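PDB 3QTG: pyruvate kinase from Pyrobaculum aerophilum, which catalyses the last step of glycolysis, the transfer of a phosphoryl group from phosphoenolpyruvate to ADP to give pyruvate and ATP, using divalent metal ions. Local coordinates for residues A[17-22]-A[337-342]; A[228-233]-A[251-256]; A[288-293]-A[317-322]; A[296-301]-A[328-333]; A[307-312]-A[343-348]. All coordinates share one frame; numbering follows the deposited sequence.

Interaction 1. Residues A[17-22]-A[337-342]; sequences TKRVAT and WLSRIL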
# COMPACT_ATOMS: atom_id res chain seq x y z
N THR A 17 -15.22 -24.02 -3.99
CA THR A 17 -14.69 -25.13 -3.19
C THR A 17 -15.23 -26.44 -3.75
O THR A 17 -16.43 -26.60 -3.94
CB THR A 17 -15.08 -25.03 -1.72
OG1 THR A 17 -14.81 -23.70 -1.26
CG2 THR A 17 -14.28 -26.03 -0.89
N LYS A 18 -14.32 -27.37 -4.03
CA LYS A 18 -14.69 -28.66 -4.59
C LYS A 18 -15.00 -29.70 -3.52
O LYS A 18 -14.48 -29.66 -2.40
CB LYS A 18 -13.62 -29.14 -5.59
CG LYS A 18 -13.35 -28.14 -6.73
CD LYS A 18 -14.65 -27.76 -7.45
CE LYS A 18 -14.41 -26.86 -8.62
NZ LYS A 18 -13.46 -27.52 -9.54
N ARG A 19 -15.87 -30.65 -3.87
CA ARG A 19 -16.48 -31.57 -2.92
C ARG A 19 -16.05 -32.98 -3.29
O ARG A 19 -16.32 -33.46 -4.40
CB ARG A 19 -18.01 -31.45 -2.99
CG ARG A 19 -18.57 -30.02 -2.79
CD ARG A 19 -19.91 -29.78 -3.54
NE ARG A 19 -19.75 -30.00 -4.98
CZ ARG A 19 -20.71 -29.90 -5.90
NH1 ARG A 19 -21.96 -29.60 -5.57
NH2 ARG A 19 -20.41 -30.12 -7.17
N VAL A 20 -15.33 -33.63 -2.38
CA VAL A 20 -14.86 -35.00 -2.56
C VAL A 20 -15.53 -35.93 -1.53
O VAL A 20 -15.58 -35.61 -0.35
CB VAL A 20 -13.30 -35.08 -2.48
CG1 VAL A 20 -12.82 -36.54 -2.30
CG2 VAL A 20 -12.68 -34.45 -3.70
N ALA A 21 -16.05 -37.06 -2.00
CA ALA A 21 -16.62 -38.09 -1.11
C ALA A 21 -15.89 -39.41 -1.25
O ALA A 21 -15.43 -39.75 -2.34
CB ALA A 21 -18.09 -38.30 -1.39
N THR A 22 -15.75 -40.13 -0.14
CA THR A 22 -15.19 -41.46 -0.14
C THR A 22 -16.26 -42.53 -0.39
O THR A 22 -17.34 -42.50 0.20
CB THR A 22 -14.46 -41.78 1.17
OG1 THR A 22 -13.37 -40.86 1.33
CG2 THR A 22 -13.92 -43.23 1.17
N TRP A 337 -25.53 -31.78 2.64
CA TRP A 337 -25.16 -30.74 3.61
C TRP A 337 -23.81 -30.06 3.34
O TRP A 337 -23.68 -28.85 3.53
CB TRP A 337 -25.21 -31.28 5.03
CG TRP A 337 -26.54 -31.09 5.65
CD1 TRP A 337 -27.54 -32.03 5.79
CD2 TRP A 337 -27.06 -29.88 6.20
NE1 TRP A 337 -28.63 -31.47 6.40
CE2 TRP A 337 -28.37 -30.15 6.66
CE3 TRP A 337 -26.54 -28.58 6.36
CZ2 TRP A 337 -29.17 -29.18 7.27
CZ3 TRP A 337 -27.35 -27.61 6.96
CH2 TRP A 337 -28.65 -27.92 7.41
N LEU A 338 -22.82 -30.83 2.88
CA LEU A 338 -21.54 -30.26 2.43
C LEU A 338 -21.72 -29.16 1.38
O LEU A 338 -21.23 -28.03 1.53
CB LEU A 338 -20.61 -31.35 1.88
CG LEU A 338 -19.22 -30.81 1.53
CD1 LEU A 338 -18.57 -30.04 2.74
CD2 LEU A 338 -18.29 -31.91 1.02
N SER A 339 -22.44 -29.51 0.32
CA SER A 339 -22.68 -28.65 -0.83
C SER A 339 -23.51 -27.42 -0.48
O SER A 339 -23.23 -26.31 -0.96
CB SER A 339 -23.39 -29.48 -1.91
OG SER A 339 -23.31 -28.86 -3.16
N ARG A 340 -24.52 -27.63 0.35
CA ARG A 340 -25.38 -26.56 0.85
C ARG A 340 -24.59 -25.52 1.67
O ARG A 340 -24.73 -24.33 1.43
CB ARG A 340 -26.48 -27.18 1.71
CG ARG A 340 -27.58 -26.23 2.12
CD ARG A 340 -28.54 -26.91 3.11
NE ARG A 340 -28.75 -28.34 2.80
CZ ARG A 340 -29.81 -29.04 3.19
NH1 ARG A 340 -30.78 -28.45 3.89
NH2 ARG A 340 -29.92 -30.34 2.87
N ILE A 341 -23.76 -25.98 2.61
CA ILE A 341 -22.89 -25.09 3.41
C ILE A 341 -21.96 -24.26 2.53
O ILE A 341 -21.76 -23.08 2.78
CB ILE A 341 -22.04 -25.85 4.47
CG1 ILE A 341 -22.94 -26.50 5.53
CG2 ILE A 341 -20.99 -24.88 5.13
CD1 ILE A 341 -22.28 -27.63 6.33
N LEU A 342 -21.40 -24.90 1.51
CA LEU A 342 -20.45 -24.24 0.61
C LEU A 342 -21.09 -23.11 -0.18
O LEU A 342 -20.47 -22.07 -0.43
CB LEU A 342 -19.78 -25.26 -0.33
CG LEU A 342 -18.86 -26.29 0.37
CD1 LEU A 342 -18.19 -27.26 -0.61
CD2 LEU A 342 -17.84 -25.60 1.24

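Interaction 2. Residues A[228-233]-A[251-256]; sequences AVKIET and VVARGD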
# COMPACT_ATOMS: atom_id res chain seq x y z
N ALA A 228 -0.85 -36.73 -4.59
CA ALA A 228 -1.37 -35.95 -3.48
C ALA A 228 -0.66 -36.39 -2.21
O ALA A 228 -0.57 -37.60 -1.91
CB ALA A 228 -2.88 -36.13 -3.38
N VAL A 229 -0.11 -35.43 -1.48
CA VAL A 229 0.68 -35.73 -0.29
C VAL A 229 -0.07 -35.34 0.97
O VAL A 229 -0.35 -34.17 1.20
CB VAL A 229 2.05 -35.04 -0.33
CG1 VAL A 229 2.85 -35.28 0.99
CG2 VAL A 229 2.85 -35.49 -1.58
N LYS A 230 -0.40 -36.34 1.78
CA LYS A 230 -1.07 -36.12 3.06
C LYS A 230 -0.10 -35.66 4.11
O LYS A 230 0.99 -36.21 4.23
CB LYS A 230 -1.80 -37.38 3.51
CG LYS A 230 -2.71 -37.93 2.44
CD LYS A 230 -4.03 -38.42 3.01
CE LYS A 230 -3.86 -39.69 3.83
NZ LYS A 230 -3.50 -40.82 2.95
N ILE A 231 -0.48 -34.64 4.86
CA ILE A 231 0.31 -34.17 5.99
C ILE A 231 -0.38 -34.74 7.24
O ILE A 231 -1.47 -34.31 7.61
CB ILE A 231 0.42 -32.62 5.99
CG1 ILE A 231 0.85 -32.11 4.60
CG2 ILE A 231 1.37 -32.15 7.08
CD1 ILE A 231 2.29 -32.46 4.17
N GLU A 232 0.28 -35.73 7.84
CA GLU A 232 -0.33 -36.62 8.83
C GLU A 232 0.41 -36.61 10.16
O GLU A 232 -0.11 -37.08 11.16
CB GLU A 232 -0.35 -38.07 8.31
CG GLU A 232 -1.44 -38.40 7.32
CD GLU A 232 -1.11 -39.61 6.47
OE1 GLU A 232 -1.94 -40.54 6.39
OE2 GLU A 232 -0.01 -39.66 5.88
N THR A 233 1.63 -36.08 10.18
CA THR A 233 2.46 -36.21 11.37
C THR A 233 3.25 -34.97 11.68
O THR A 233 3.41 -34.08 10.84
CB THR A 233 3.50 -37.33 11.21
OG1 THR A 233 4.47 -36.95 10.23
CG2 THR A 233 2.85 -38.68 10.84
N VAL A 251 -2.79 -32.40 1.23
CA VAL A 251 -3.98 -32.82 2.00
C VAL A 251 -3.71 -32.70 3.51
O VAL A 251 -2.75 -33.29 4.02
CB VAL A 251 -4.37 -34.27 1.64
CG1 VAL A 251 -5.74 -34.64 2.23
CG2 VAL A 251 -4.41 -34.47 0.13
N VAL A 252 -4.53 -31.91 4.20
CA VAL A 252 -4.55 -31.89 5.67
C VAL A 252 -5.41 -33.08 6.15
O VAL A 252 -6.64 -33.08 6.00
CB VAL A 252 -5.10 -30.54 6.25
CG1 VAL A 252 -5.10 -30.54 7.80
CG2 VAL A 252 -4.32 -29.36 5.72
N ALA A 253 -4.74 -34.10 6.67
CA ALA A 253 -5.43 -35.31 7.15
C ALA A 253 -5.64 -35.13 8.64
O ALA A 253 -4.76 -35.44 9.45
CB ALA A 253 -4.60 -36.60 6.82
N ARG A 254 -6.80 -34.56 8.97
CA ARG A 254 -7.15 -34.12 10.33
C ARG A 254 -7.17 -35.24 11.35
O ARG A 254 -6.62 -35.09 12.45
CB ARG A 254 -8.52 -33.47 10.35
CG ARG A 254 -8.61 -32.09 9.73
CD ARG A 254 -10.05 -31.68 9.83
NE ARG A 254 -10.17 -30.26 9.96
CZ ARG A 254 -11.29 -29.64 10.29
NH1 ARG A 254 -12.39 -30.35 10.53
NH2 ARG A 254 -11.30 -28.32 10.36
N GLY A 255 -7.84 -36.34 11.02
CA GLY A 255 -7.91 -37.49 11.92
C GLY A 255 -6.52 -37.94 12.34
O GLY A 255 -6.22 -38.03 13.53
N ASP A 256 -5.64 -38.15 11.38
CA ASP A 256 -4.28 -38.59 11.66
C ASP A 256 -3.42 -37.59 12.42
O ASP A 256 -2.65 -37.96 13.32
CB ASP A 256 -3.62 -39.02 10.36
CG ASP A 256 -4.27 -40.29 9.78
OD1 ASP A 256 -4.49 -41.25 10.57
OD2 ASP A 256 -4.59 -40.33 8.56

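Interaction 3. Residues A[288-293]-A[317-322]; sequences TQLLDS and DSLWLT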
# COMPACT_ATOMS: atom_id res chain seq x y z
N THR A 288 -11.27 -35.48 6.39
CA THR A 288 -11.67 -36.20 7.62
C THR A 288 -12.21 -35.25 8.68
O THR A 288 -11.75 -34.10 8.79
CB THR A 288 -10.53 -37.07 8.24
OG1 THR A 288 -9.64 -36.25 8.99
CG2 THR A 288 -9.75 -37.83 7.19
N GLN A 289 -13.19 -35.72 9.47
CA GLN A 289 -13.71 -34.96 10.60
C GLN A 289 -14.32 -33.62 10.17
O GLN A 289 -14.07 -32.57 10.80
CB GLN A 289 -12.58 -34.66 11.62
CG GLN A 289 -11.81 -35.87 12.12
CD GLN A 289 -12.45 -36.49 13.33
OE1 GLN A 289 -13.14 -35.82 14.11
NE2 GLN A 289 -12.22 -37.79 13.51
N LEU A 290 -15.08 -33.65 9.08
CA LEU A 290 -15.78 -32.46 8.65
C LEU A 290 -17.25 -32.51 9.09
O LEU A 290 -17.76 -31.54 9.65
CB LEU A 290 -15.63 -32.24 7.14
CG LEU A 290 -14.21 -31.89 6.67
CD1 LEU A 290 -14.06 -32.16 5.21
CD2 LEU A 290 -13.77 -30.45 7.04
N LEU A 291 -17.91 -33.63 8.81
CA LEU A 291 -19.32 -33.81 9.13
C LEU A 291 -19.50 -35.13 9.88
O LEU A 291 -20.42 -35.91 9.63
CB LEU A 291 -20.19 -33.75 7.86
CG LEU A 291 -20.16 -32.44 7.05
CD1 LEU A 291 -20.90 -32.58 5.73
CD2 LEU A 291 -20.74 -31.28 7.86
N ASP A 292 -18.59 -35.34 10.83
CA ASP A 292 -18.48 -36.61 11.51
C ASP A 292 -19.75 -37.11 12.22
O ASP A 292 -20.09 -38.29 12.13
CB ASP A 292 -17.29 -36.60 12.47
CG ASP A 292 -16.53 -37.90 12.46
OD1 ASP A 292 -16.16 -38.36 11.35
OD2 ASP A 292 -16.33 -38.47 13.56
N SER A 293 -20.47 -36.21 12.90
CA SER A 293 -21.71 -36.59 13.58
C SER A 293 -22.73 -37.21 12.61
O SER A 293 -23.65 -37.92 13.03
CB SER A 293 -22.33 -35.40 14.31
OG SER A 293 -23.02 -34.56 13.40
N ASP A 317 -8.87 -25.68 -1.99
CA ASP A 317 -9.43 -26.15 -3.27
C ASP A 317 -10.59 -27.13 -3.06
O ASP A 317 -11.54 -27.13 -3.84
CB ASP A 317 -8.40 -26.90 -4.12
CG ASP A 317 -7.24 -26.04 -4.56
OD1 ASP A 317 -7.16 -25.72 -5.78
OD2 ASP A 317 -6.40 -25.73 -3.71
N SER A 318 -10.46 -28.01 -2.08
CA SER A 318 -11.45 -29.08 -1.83
C SER A 318 -11.60 -29.52 -0.37
O SER A 318 -10.69 -29.30 0.47
CB SER A 318 -11.22 -30.29 -2.75
OG SER A 318 -9.89 -30.78 -2.64
N LEU A 319 -12.75 -30.14 -0.08
CA LEU A 319 -13.05 -30.78 1.21
C LEU A 319 -13.44 -32.23 0.95
O LEU A 319 -14.24 -32.52 0.06
CB LEU A 319 -14.17 -30.04 1.98
CG LEU A 319 -13.98 -28.54 2.32
CD1 LEU A 319 -15.28 -27.92 2.79
CD2 LEU A 319 -12.90 -28.28 3.36
N TRP A 320 -12.84 -33.14 1.72
CA TRP A 320 -13.00 -34.56 1.47
C TRP A 320 -13.75 -35.19 2.63
O TRP A 320 -13.28 -35.19 3.75
CB TRP A 320 -11.62 -35.22 1.36
CG TRP A 320 -10.75 -34.77 0.20
CD1 TRP A 320 -10.93 -33.68 -0.60
CD2 TRP A 320 -9.56 -35.42 -0.26
NE1 TRP A 320 -9.93 -33.62 -1.54
CE2 TRP A 320 -9.08 -34.68 -1.36
CE3 TRP A 320 -8.87 -36.57 0.14
CZ2 TRP A 320 -7.92 -35.04 -2.06
CZ3 TRP A 320 -7.71 -36.93 -0.56
CH2 TRP A 320 -7.24 -36.16 -1.64
N LEU A 321 -14.93 -35.73 2.36
CA LEU A 321 -15.64 -36.56 3.33
C LEU A 321 -15.09 -37.97 3.30
O LEU A 321 -14.81 -38.51 2.23
CB LEU A 321 -17.14 -36.58 3.01
CG LEU A 321 -17.87 -35.23 2.94
CD1 LEU A 321 -19.37 -35.41 2.71
CD2 LEU A 321 -17.61 -34.39 4.19
N THR A 322 -14.93 -38.57 4.48
CA THR A 322 -14.42 -39.93 4.56
C THR A 322 -15.48 -40.90 5.10
O THR A 322 -16.31 -41.36 4.32
CB THR A 322 -13.05 -40.00 5.28
OG1 THR A 322 -13.13 -39.33 6.54
CG2 THR A 322 -11.99 -39.29 4.43

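Interaction 4. Residues A[296-301]-A[328-333]; sequences SSPIPT and GKYPLA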
# COMPACT_ATOMS: atom_id res chain seq x y z
N SER A 296 -24.32 -40.88 12.12
CA SER A 296 -25.48 -41.30 12.91
C SER A 296 -26.68 -40.39 12.78
O SER A 296 -27.75 -40.72 13.29
CB SER A 296 -25.11 -41.37 14.39
OG SER A 296 -24.15 -42.39 14.59
N SER A 297 -26.53 -39.26 12.12
CA SER A 297 -27.59 -38.26 12.07
C SER A 297 -27.69 -37.70 10.67
O SER A 297 -26.67 -37.57 10.00
CB SER A 297 -27.29 -37.13 13.06
OG SER A 297 -28.27 -36.11 12.96
N PRO A 298 -28.92 -37.42 10.19
CA PRO A 298 -29.06 -36.85 8.85
C PRO A 298 -28.84 -35.32 8.82
O PRO A 298 -28.93 -34.71 7.74
CB PRO A 298 -30.51 -37.20 8.49
CG PRO A 298 -31.24 -37.21 9.81
CD PRO A 298 -30.23 -37.63 10.85
N ILE A 299 -28.60 -34.73 9.99
CA ILE A 299 -28.30 -33.30 10.11
C ILE A 299 -26.99 -33.13 10.90
O ILE A 299 -26.77 -33.84 11.88
CB ILE A 299 -29.42 -32.52 10.85
CG1 ILE A 299 -30.83 -32.93 10.38
CG2 ILE A 299 -29.21 -31.01 10.74
CD1 ILE A 299 -31.15 -32.61 8.93
N PRO A 300 -26.10 -32.21 10.46
CA PRO A 300 -24.91 -32.03 11.28
C PRO A 300 -25.19 -31.10 12.48
O PRO A 300 -26.24 -30.44 12.54
CB PRO A 300 -23.93 -31.37 10.29
CG PRO A 300 -24.82 -30.55 9.42
CD PRO A 300 -26.09 -31.33 9.28
N THR A 301 -24.26 -31.08 13.43
CA THR A 301 -24.30 -30.12 14.53
C THR A 301 -23.93 -28.72 14.00
O THR A 301 -23.27 -28.60 12.97
CB THR A 301 -23.33 -30.51 15.65
OG1 THR A 301 -22.00 -30.13 15.27
CG2 THR A 301 -23.39 -32.05 15.98
N GLY A 328 -21.03 -44.55 6.97
CA GLY A 328 -22.12 -43.93 7.71
C GLY A 328 -23.52 -44.22 7.21
O GLY A 328 -23.72 -44.80 6.14
N LYS A 329 -24.50 -43.79 7.99
CA LYS A 329 -25.88 -44.16 7.76
C LYS A 329 -26.59 -43.23 6.78
O LYS A 329 -27.65 -43.57 6.24
CB LYS A 329 -26.62 -44.22 9.11
CG LYS A 329 -28.03 -44.77 9.03
CD LYS A 329 -28.47 -45.41 10.35
CE LYS A 329 -29.99 -45.34 10.51
NZ LYS A 329 -30.70 -45.26 9.19
N TYR A 330 -25.99 -42.06 6.54
CA TYR A 330 -26.62 -41.04 5.68
C TYR A 330 -25.68 -40.46 4.61
O TYR A 330 -25.50 -39.24 4.57
CB TYR A 330 -27.24 -39.93 6.53
CG TYR A 330 -28.22 -40.46 7.56
CD1 TYR A 330 -29.55 -40.68 7.22
CD2 TYR A 330 -27.81 -40.74 8.86
CE1 TYR A 330 -30.46 -41.17 8.14
CE2 TYR A 330 -28.71 -41.25 9.80
CZ TYR A 330 -30.04 -41.46 9.43
OH TYR A 330 -30.94 -41.96 10.34
N PRO A 331 -25.08 -41.31 3.75
CA PRO A 331 -24.12 -40.81 2.75
C PRO A 331 -24.65 -39.65 1.91
O PRO A 331 -23.90 -38.70 1.67
CB PRO A 331 -23.84 -42.04 1.87
CG PRO A 331 -24.91 -43.03 2.20
CD PRO A 331 -25.25 -42.77 3.63
N LEU A 332 -25.92 -39.71 1.51
CA LEU A 332 -26.56 -38.66 0.71
C LEU A 332 -26.78 -37.36 1.49
O LEU A 332 -26.52 -36.30 0.96
CB LEU A 332 -27.88 -39.13 0.08
CG LEU A 332 -28.66 -38.07 -0.72
CD1 LEU A 332 -27.87 -37.50 -1.90
CD2 LEU A 332 -30.03 -38.59 -1.20
N ALA A 333 -27.28 -37.44 2.71
CA ALA A 333 -27.46 -36.24 3.53
C ALA A 333 -26.12 -35.54 3.75
O ALA A 333 -26.06 -34.32 3.78
CB ALA A 333 -28.09 -36.59 4.86

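Interaction 5. Residues A[307-312]-A[343-348]; sequences DVFTTA and MNVEYQ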
# COMPACT_ATOMS: atom_id res chain seq x y z
N ASP A 307 -17.40 -25.11 11.36
CA ASP A 307 -16.11 -25.73 10.98
C ASP A 307 -15.91 -25.80 9.45
O ASP A 307 -14.92 -25.30 8.92
CB ASP A 307 -16.00 -27.11 11.61
CG ASP A 307 -14.59 -27.72 11.54
OD1 ASP A 307 -13.62 -27.02 11.16
OD2 ASP A 307 -14.47 -28.92 11.88
N VAL A 308 -16.88 -26.39 8.75
CA VAL A 308 -16.86 -26.46 7.28
C VAL A 308 -16.86 -25.06 6.67
O VAL A 308 -16.12 -24.79 5.71
CB VAL A 308 -18.08 -27.26 6.73
CG1 VAL A 308 -18.12 -27.24 5.17
CG2 VAL A 308 -18.07 -28.69 7.24
N PHE A 309 -17.71 -24.18 7.21
CA PHE A 309 -17.83 -22.83 6.68
C PHE A 309 -16.45 -22.15 6.76
O PHE A 309 -15.97 -21.64 5.78
CB PHE A 309 -18.92 -22.04 7.41
CG PHE A 309 -19.08 -20.63 6.90
CD1 PHE A 309 -20.00 -20.34 5.89
CD2 PHE A 309 -18.29 -19.60 7.40
CE1 PHE A 309 -20.15 -19.04 5.42
CE2 PHE A 309 -18.41 -18.29 6.93
CZ PHE A 309 -19.34 -18.01 5.94
N THR A 310 -15.81 -22.17 7.92
CA THR A 310 -14.54 -21.46 8.09
C THR A 310 -13.33 -22.12 7.40
O THR A 310 -12.44 -21.44 6.88
CB THR A 310 -14.23 -21.19 9.57
OG1 THR A 310 -14.28 -22.41 10.30
CG2 THR A 310 -15.27 -20.25 10.17
N THR A 311 -13.29 -23.45 7.38
CA THR A 311 -12.27 -24.16 6.59
C THR A 311 -12.34 -23.77 5.10
O THR A 311 -11.31 -23.41 4.50
CB THR A 311 -12.39 -25.69 6.81
OG1 THR A 311 -12.14 -25.97 8.20
CG2 THR A 311 -11.40 -26.46 5.96
N ALA A 312 -13.55 -23.81 4.51
CA ALA A 312 -13.75 -23.38 3.13
C ALA A 312 -13.37 -21.90 2.87
O ALA A 312 -12.80 -21.60 1.81
CB ALA A 312 -15.18 -23.67 2.65
N MET A 343 -22.36 -23.30 -0.56
CA MET A 343 -23.11 -22.28 -1.28
C MET A 343 -23.28 -21.01 -0.46
O MET A 343 -23.56 -19.95 -1.00
CB MET A 343 -24.46 -22.83 -1.76
CG MET A 343 -24.30 -23.88 -2.85
SD MET A 343 -25.85 -24.51 -3.52
CE MET A 343 -25.21 -25.60 -4.82
N ASN A 344 -23.08 -21.12 0.84
CA ASN A 344 -23.18 -19.96 1.74
C ASN A 344 -21.85 -19.26 2.00
O ASN A 344 -21.85 -18.15 2.54
CB ASN A 344 -23.79 -20.38 3.08
CG ASN A 344 -25.25 -20.72 2.96
OD1 ASN A 344 -26.11 -19.84 2.98
ND2 ASN A 344 -25.54 -22.02 2.81
N VAL A 345 -20.74 -19.89 1.64
CA VAL A 345 -19.41 -19.40 2.02
C VAL A 345 -19.08 -18.01 1.44
O VAL A 345 -19.30 -17.74 0.28
CB VAL A 345 -18.28 -20.44 1.72
CG1 VAL A 345 -16.91 -19.86 2.01
CG2 VAL A 345 -18.48 -21.69 2.57
N GLU A 346 -18.57 -17.11 2.28
CA GLU A 346 -17.88 -15.95 1.75
C GLU A 346 -16.42 -16.10 2.11
O GLU A 346 -16.07 -16.46 3.24
CB GLU A 346 -18.50 -14.62 2.22
CG GLU A 346 -18.19 -14.20 3.64
CD GLU A 346 -18.76 -12.81 4.00
OE1 GLU A 346 -19.91 -12.50 3.59
OE2 GLU A 346 -18.04 -12.02 4.69
N TYR A 347 -15.57 -15.87 1.13
CA TYR A 347 -14.18 -16.25 1.21
C TYR A 347 -13.36 -15.10 1.75
O TYR A 347 -13.55 -13.96 1.35
CB TYR A 347 -13.66 -16.67 -0.17
CG TYR A 347 -14.31 -17.96 -0.64
CD1 TYR A 347 -13.85 -19.19 -0.18
CD2 TYR A 347 -15.39 -17.95 -1.51
CE1 TYR A 347 -14.45 -20.37 -0.57
CE2 TYR A 347 -16.01 -19.15 -1.92
CZ TYR A 347 -15.52 -20.35 -1.45
OH TYR A 347 -16.09 -21.54 -1.83
N GLN A 348 -12.47 -15.41 2.67
CA GLN A 348 -11.62 -14.37 3.20
C GLN A 348 -10.31 -14.32 2.45
O GLN A 348 -9.58 -15.31 2.43
CB GLN A 348 -11.41 -14.54 4.70
CG GLN A 348 -12.38 -13.67 5.49
CD GLN A 348 -12.48 -14.07 6.95
OE1 GLN A 348 -12.53 -13.20 7.84
NE2 GLN A 348 -12.52 -15.39 7.22

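Interaction 1. Residues A[17-22]-A[337-342]
Arg19 and Ser339 make the one hydrogen bond between residues 17-22 and 337-342. NH1 of Arg19 donates to OG of Ser339 over 2.9 Å with an N-H...O angle of 155°, and the hydroxyl lies almost exactly in the guanidinium plane, at its edge. The arginine chain bends at chi3 (-59°), which swings the guanidinium round to meet the serine. The other side of the group is held as well: NE forms a salt bridge with Asp43, which probably balances the buried charge, while Ser339 takes up an N-H of NH1.

The remaining contacts are apolar. CG of Arg19 packs against CD1 of Leu342 at 3.5 Å, and its CB meets CD2 of Leu338 at 4.0 Å, so the aliphatic root of the arginine touches both leucines. Thr17 crosses Leu342 at about a right angle, its CB 4.0 Å from the leucine CD1, while its OG1 is bonded to Tyr347.

Strand and helix run nearly antiparallel, at 166°, as expected for the first strand of a TIM barrel and the helix that follows the eighth. Leu338 and Leu342 also pack on strand 318-321 and helix 302-313, filling the layer between barrel wall and outer helices.

Interaction 2. Residues A[228-233]-A[251-256]
Val251 is gripped at both its backbone polar atoms by strand 226-231. Its N donates to O of Val229 (3.0 Å), and its O accepts from N of Ile231 (2.8 Å) in a nearly straight bond, 171° at the hydrogen. A third, weak bond runs from N of Ala253 to O of Ile231 at 3.4 Å. This is the parallel pairing of the fifth and sixth strands of the TIM barrel.

Beyond the pairing, charged groups gather at the C-terminal mouth of the barrel. Glu232 and Asp256, assigned by similarity to magnesium binding, lie side by side and point the same way, with OE1 of Glu232 3.4 Å from OD2 of Asp256. Two acceptors this close are consistent with a site made for a cation. OE2 of Glu232 accepts from the backbone N of Leu204. Lys230, the likely transition-state stabiliser, runs its CG alongside CB of Val251, then bends at chi2, chi3 and chi4 so that NZ reaches Asp80 in a salt bridge and OG of Ser203 in a hydrogen bond; the link from NZ of Lys230 to OE1 of Glu232 is long, at 3.8 Å. CB of Ala253 packs against CG of Glu232 at 3.7 Å.

Strand 199-202 flanks this pair on one side and strand 284-287 on the other, while helices 234-238 and 266-279 cover Ile231 from outside.

Interaction 3. Residues A[288-293]-A[317-322]
Thr288 and Thr322 meet at the mouth of the TIM barrel, where the loop after the seventh strand folds over the C-terminal end of the eighth, strand 318-321. Both threonines place OG1 between the backbone N and the carbonyl carbon (chi1 80° and 52°), which turns each CG2 to the side of its own backbone N. The two methyls then touch at 3.8 Å, and OG1 of Thr322 lies 3.6 Å from CA of Thr288. OG1 of Thr288 is bonded to the backbone N of Gly255; both residues are substrate-binding by similarity, so this link joins two parts of the probable phosphoenolpyruvate site.

Beside the threonines, the contact is a cluster of leucines. Leu290 reaches in with CD1, which packs against CB of Leu319 at 3.9 Å. CD2 of Leu321 is shared by the two loop leucines, meeting CB of Leu290 at 4.2 Å and CD1 of Leu291 at 4.1 Å. Helices 302-313 and 331-343 close over this apolar layer from outside the barrel. The loop backbone is held from elsewhere too, since OE2 of Glu324 accepts from N of Leu290 and N of Leu291.

On the strand, Trp320 turns its indole back along the chain so that NE1 donates to OG of Ser318. The carbonyl O of Trp320 receives a weak bond from N of Thr288 (3.3 Å) and lies 3.5 Å from CD1 of Leu290.

Interaction 4. Residues A[296-301]-A[328-333]
Ser296 meets Tyr330 through its backbone, the carbonyl O lying 3.7 Å from CE2 at the edge of the ring and near its plane. At Ser297 it is again the main chain that touches, with C at 3.5 Å from CD2 of Tyr330. The Ser297 side chain turns away from the ring, and its OG donates to O of Ile299 at 2.9 Å, on a lone pair in the carbonyl plane, which ties the loop to itself.

Pro298 then lies over the face of Tyr330. CB of Pro298 makes a CH-pi contact 4.0 Å from the centroid of the Tyr330 ring and 18° off the normal, while CG of Lys329 covers the opposite face, so the tyrosine is sandwiched. All this happens near the surface of the TIM barrel domain, where the long loop after the seventh strand passes the start of helix 331-343, with Tyr330 at its N-cap position. The carbonyl O of Pro298 rests 3.5 Å from CB of Ala333, in the first turn of that helix. Further on, Ile299 and Pro300 pack on Trp337, and Ile299 also touches Leu263 of the second subunit.

Interaction 5. Residues A[307-312]-A[343-348]
Phe309 and Ala312 of helix 302-313 pack on the chain that leaves helix 331-343, a partly buried, largely apolar contact on the outside of the TIM barrel and beside a subunit interface. CG of Phe309 stands anti to the backbone N (chi1 180°), which sends the ring out to the exiting chain. CE1 of Phe309 lies 3.5 Å from CA of Val345 and also 3.5 Å from O of Asn344, which sits at the ring edge and in its plane. CG2 of Val345 wedges between the two helix residues, 3.9 Å from CD1 of Phe309 and 3.8 Å from CB of Ala312. Its other methyl, CG1, lies over one face of the Tyr347 ring, 3.6 Å above the plane, while O of Ala312 approaches the ring edge at CE1.

The polar side-chain ends look elsewhere. Tyr347 OH is bonded to OG1 of Thr17, while ND2 of Asn344 and OE2 of Glu346 reach Asp264 and Arg271 of the second subunit, the latter pair as a salt bridge. The exiting backbone is bonded to Ser313, just past 307-312. Between these two segments, then, cohesion comes from shape and apolar surface, with carbonyl oxygens set against the slightly positive rims of aromatic rings.

Overall arrangement
All five contacts belong to one eight-stranded parallel barrel and its surroundings; interactions 1, 2 and 3 reach the sheet itself. Interaction 1 spans most of the chain, joining the first strand to helix 331-343, and interactions 2, 3 and 4 are nested within the loop it closes; interaction 5 crosses it. Strands 18-22 and 318-321 are neighbours, so interactions 1 and 3 touch, their centres about 8 Å apart. Interaction 4 shares helix 331-343 with interaction 1. Interaction 2, centred about 18 Å from interaction 1, lies at the probable active site and meets interaction 3 through Gly255 and Thr288. A salt bridge from Arg254 to Asp307 links it to interaction 5, and so connects the probable active site to helix 302-313, which meets the second subunit.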